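Local coordinates for alanine racemase (Corynebacterium glutamicum, PDB 2DY3), which belongs to the alanine racemase family, pyridoxal-5'-phosphate-binding proteins that join an N-terminal TIM-barrel domain to a C-terminal domain rich in beta strands, at residues P200-R205 / V213-A218. Residues are numbered along the deposited sequence; the frame is centred on the assembly and turned at random.
Sequences PAFLTR and VRPGLA. With PLP (pyridoxal-5'-phosphate), chain F.
Phe202 meets Val213 and Pro215 in a buried apolar contact beside the phosphate of pyridoxal-5'-phosphate. Two residues earlier, Pro200, with no N-H to offer within the first turn of helix 199-202, brings CD to 3.7 Å from PLP O2P. Ala201 O takes the N-H groups of both Thr204 and Arg205 where the helix ends. Phe202 takes part in both apolar contacts between the segments. With CG anti to the backbone N (chi1 176°), its ring extends to the branched end of Val213: CD1 lies 3.7 Å from Val213 CG1, while CG2 sits over one face, 4.1 Å from the ring centroid and 26° off its normal, a CH-pi contact. Pro215 CG touches the ring obliquely, 4.2 Å from Phe202 CD2. Leu203 turns its apolar side chain to Met23 of helix 10-24, which Phe202 also touches.

Val213 ends strand 212-213, paired in parallel with strand 28-32 of the TIM barrel, so the phosphate lies at the carboxyl end of a barrel strand, as is common in this fold. Here Gly216 N donates to PLP O3P (2.8 Å) and Leu217 N to PLP O1P (2.9 Å, 166° at the hydrogen). Glycine, having no side chain, lets the backbone come close to the phosphate. Arg214 lays one face of its guanidinium over N1 of the pyridoxal-5'-phosphate ring, with Arg214 NH1 2.9 Å from that atom.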
ATOM      1  N   PRO B 200     -19.757  13.852  -0.957  1.00 23.34           N
ATOM      2  CA  PRO B 200     -20.881  13.814  -1.897  1.00 25.11           C
ATOM      3  C   PRO B 200     -22.132  14.539  -1.403  1.00 26.87           C
ATOM      4  O   PRO B 200     -22.699  15.357  -2.124  1.00 26.86           O
ATOM      5  CB  PRO B 200     -21.102  12.316  -2.115  1.00 23.74           C
ATOM      6  CG  PRO B 200     -20.590  11.706  -0.861  1.00 25.37           C
ATOM      7  CD  PRO B 200     -19.339  12.492  -0.587  1.00 24.97           C
ATOM      8  N   ALA B 201     -22.551  14.251  -0.175  1.00 26.32           N
ATOM      9  CA  ALA B 201     -23.727  14.893   0.397  1.00 27.09           C
ATOM     10  C   ALA B 201     -23.506  16.397   0.580  1.00 28.41           C
ATOM     11  O   ALA B 201     -24.371  17.203   0.241  1.00 27.27           O
ATOM     12  CB  ALA B 201     -24.077  14.247   1.736  1.00 27.00           C
ATOM     13  N   PHE B 202     -22.344  16.764   1.113  1.00 29.97           N
ATOM     14  CA  PHE B 202     -22.000  18.164   1.348  1.00 31.56           C
ATOM     15  C   PHE B 202     -22.049  19.003   0.076  1.00 33.85           C
ATOM     16  O   PHE B 202     -22.557  20.121   0.080  1.00 33.22           O
ATOM     17  CB  PHE B 202     -20.599  18.265   1.960  1.00 30.59           C
ATOM     18  CG  PHE B 202     -20.109  19.679   2.143  1.00 29.51           C
ATOM     19  CD1 PHE B 202     -20.826  20.585   2.911  1.00 30.02           C
ATOM     20  CD2 PHE B 202     -18.915  20.091   1.572  1.00 30.08           C
ATOM     21  CE1 PHE B 202     -20.358  21.879   3.106  1.00 29.95           C
ATOM     22  CE2 PHE B 202     -18.440  21.379   1.761  1.00 30.38           C
ATOM     23  CZ  PHE B 202     -19.162  22.275   2.531  1.00 30.91           C
ATOM     24  N   LEU B 203     -21.514  18.462  -1.011  1.00 36.80           N
ATOM     25  CA  LEU B 203     -21.489  19.183  -2.275  1.00 39.91           C
ATOM     26  C   LEU B 203     -22.814  19.139  -3.031  1.00 41.63           C
ATOM     27  O   LEU B 203     -22.867  19.546  -4.189  1.00 42.72           O
ATOM     28  CB  LEU B 203     -20.377  18.633  -3.178  1.00 40.07           C
ATOM     29  CG  LEU B 203     -18.921  18.757  -2.711  1.00 40.64           C
ATOM     30  CD1 LEU B 203     -18.001  18.126  -3.748  1.00 39.90           C
ATOM     31  CD2 LEU B 203     -18.557  20.222  -2.502  1.00 40.03           C
ATOM     32  N   THR B 204     -23.875  18.652  -2.391  1.00 43.06           N
ATOM     33  CA  THR B 204     -25.176  18.579  -3.060  1.00 45.52           C
ATOM     34  C   THR B 204     -26.402  18.686  -2.153  1.00 45.77           C
ATOM     35  O   THR B 204     -27.523  18.815  -2.642  1.00 47.13           O
ATOM     36  CB  THR B 204     -25.316  17.275  -3.871  1.00 46.56           C
ATOM     37  OG1 THR B 204     -26.572  17.279  -4.562  1.00 47.51           O
ATOM     38  CG2 THR B 204     -25.269  16.067  -2.951  1.00 46.24           C
ATOM     39  N   ARG B 205     -26.199  18.630  -0.842  1.00 45.89           N
ATOM     40  CA  ARG B 205     -27.311  18.711   0.106  1.00 44.82           C
ATOM     41  C   ARG B 205     -27.030  19.752   1.186  1.00 45.08           C
ATOM     42  O   ARG B 205     -26.629  19.410   2.301  1.00 44.42           O
ATOM     43  CB  ARG B 205     -27.553  17.347   0.766  1.00 43.03           C
ATOM     44  CG  ARG B 205     -28.078  16.272  -0.169  1.00 40.08           C
ATOM     45  CD  ARG B 205     -29.471  16.613  -0.662  1.00 39.28           C
ATOM     46  NE  ARG B 205     -30.475  16.556   0.397  1.00 37.49           N
ATOM     47  CZ  ARG B 205     -31.005  15.433   0.875  1.00 37.51           C
ATOM     48  NH1 ARG B 205     -30.633  14.255   0.390  1.00 36.85           N
ATOM     49  NH2 ARG B 205     -31.916  15.488   1.836  1.00 37.24           N
ATOM     50  N   VAL B 213     -20.151  19.696   9.023  1.00 17.24           N
ATOM     51  CA  VAL B 213     -20.046  18.834   7.854  1.00 17.92           C
ATOM     52  C   VAL B 213     -18.648  18.216   7.926  1.00 18.82           C
ATOM     53  O   VAL B 213     -17.722  18.840   8.443  1.00 18.36           O
ATOM     54  CB  VAL B 213     -20.206  19.639   6.539  1.00 18.61           C
ATOM     55  CG1 VAL B 213     -21.559  20.342   6.525  1.00 19.25           C
ATOM     56  CG2 VAL B 213     -19.082  20.660   6.403  1.00 18.46           C
ATOM     57  N   ARG B 214     -18.490  16.993   7.430  1.00 18.80           N
ATOM     58  CA  ARG B 214     -17.186  16.345   7.485  1.00 19.66           C
ATOM     59  C   ARG B 214     -16.732  15.735   6.179  1.00 20.21           C
ATOM     60  O   ARG B 214     -16.758  14.518   6.002  1.00 21.56           O
ATOM     61  CB  ARG B 214     -17.156  15.273   8.581  1.00 20.85           C
ATOM     62  CG  ARG B 214     -18.249  14.238   8.500  1.00 22.05           C
ATOM     63  CD  ARG B 214     -17.930  13.044   9.398  1.00 22.00           C
ATOM     64  NE  ARG B 214     -19.040  12.095   9.492  1.00 26.11           N
ATOM     65  CZ  ARG B 214     -19.722  11.616   8.454  1.00 28.64           C
ATOM     66  NH1 ARG B 214     -19.430  11.993   7.214  1.00 31.44           N
ATOM     67  NH2 ARG B 214     -20.684  10.729   8.648  1.00 30.53           N
ATOM     68  N   PRO B 215     -16.299  16.581   5.241  1.00 20.47           N
ATOM     69  CA  PRO B 215     -15.839  16.067   3.956  1.00 19.98           C
ATOM     70  C   PRO B 215     -14.371  15.669   4.019  1.00 20.40           C
ATOM     71  O   PRO B 215     -13.587  16.239   4.786  1.00 18.55           O
ATOM     72  CB  PRO B 215     -16.084  17.239   3.013  1.00 20.97           C
ATOM     73  CG  PRO B 215     -15.806  18.424   3.882  1.00 21.49           C
ATOM     74  CD  PRO B 215     -16.431  18.051   5.214  1.00 22.04           C
ATOM     75  N   GLY B 216     -14.012  14.670   3.225  1.00 18.39           N
ATOM     76  CA  GLY B 216     -12.632  14.240   3.175  1.00 17.09           C
ATOM     77  C   GLY B 216     -12.117  14.458   1.765  1.00 16.28           C
ATOM     78  O   GLY B 216     -11.328  15.368   1.499  1.00 12.78           O
ATOM     79  N   LEU B 217     -12.602  13.610   0.863  1.00 16.26           N
ATOM     80  CA  LEU B 217     -12.239  13.612  -0.550  1.00 16.65           C
ATOM     81  C   LEU B 217     -12.052  15.000  -1.181  1.00 17.42           C
ATOM     82  O   LEU B 217     -11.054  15.242  -1.856  1.00 14.75           O
ATOM     83  CB  LEU B 217     -13.298  12.813  -1.318  1.00 18.77           C
ATOM     84  CG  LEU B 217     -13.031  12.248  -2.715  1.00 21.42           C
ATOM     85  CD1 LEU B 217     -13.080  13.363  -3.685  1.00 23.18           C
ATOM     86  CD2 LEU B 217     -11.697  11.516  -2.785  1.00 18.54           C
ATOM     87  N   ALA B 218     -13.002  15.906  -0.961  1.00 15.38           N
ATOM     88  CA  ALA B 218     -12.922  17.246  -1.539  1.00 16.43           C
ATOM     89  C   ALA B 218     -11.680  18.063  -1.158  1.00 17.33           C
ATOM     90  O   ALA B 218     -11.223  18.898  -1.943  1.00 15.99           O
ATOM     91  CB  ALA B 218     -14.192  18.040  -1.198  1.00 16.22           C
TER
HETATM   92  N1  PLP F 401     -17.059  10.402   7.696  1.00 28.09           N
HETATM   93  C2  PLP F 401     -16.695   9.092   8.019  1.00 28.04           C
HETATM   94  C2A PLP F 401     -17.323   8.420   9.229  1.00 28.10           C
HETATM   95  C3  PLP F 401     -15.753   8.423   7.200  1.00 28.17           C
HETATM   96  O3  PLP F 401     -15.384   7.127   7.496  1.00 30.92           O
HETATM   97  C4  PLP F 401     -15.190   9.098   6.072  1.00 26.28           C
HETATM   98  C4A PLP F 401     -14.182   8.405   5.119  1.00 27.00           C
HETATM   99  C5  PLP F 401     -15.613  10.441   5.779  1.00 26.57           C
HETATM  100  C6  PLP F 401     -16.535  11.068   6.600  1.00 27.20           C
HETATM  101  C5A PLP F 401     -15.097  11.213   4.602  1.00 25.76           C
HETATM  102  O4P PLP F 401     -15.849  10.917   3.432  1.00 24.04           O
HETATM  103  P   PLP F 401     -15.603  11.543   1.955  1.00 22.25           P
HETATM  104  O1P PLP F 401     -14.213  11.318   1.576  1.00 19.09           O
HETATM  105  O2P PLP F 401     -16.552  10.777   1.147  1.00 22.17           O
HETATM  106  O3P PLP F 401     -15.931  12.975   2.133  1.00 20.59           O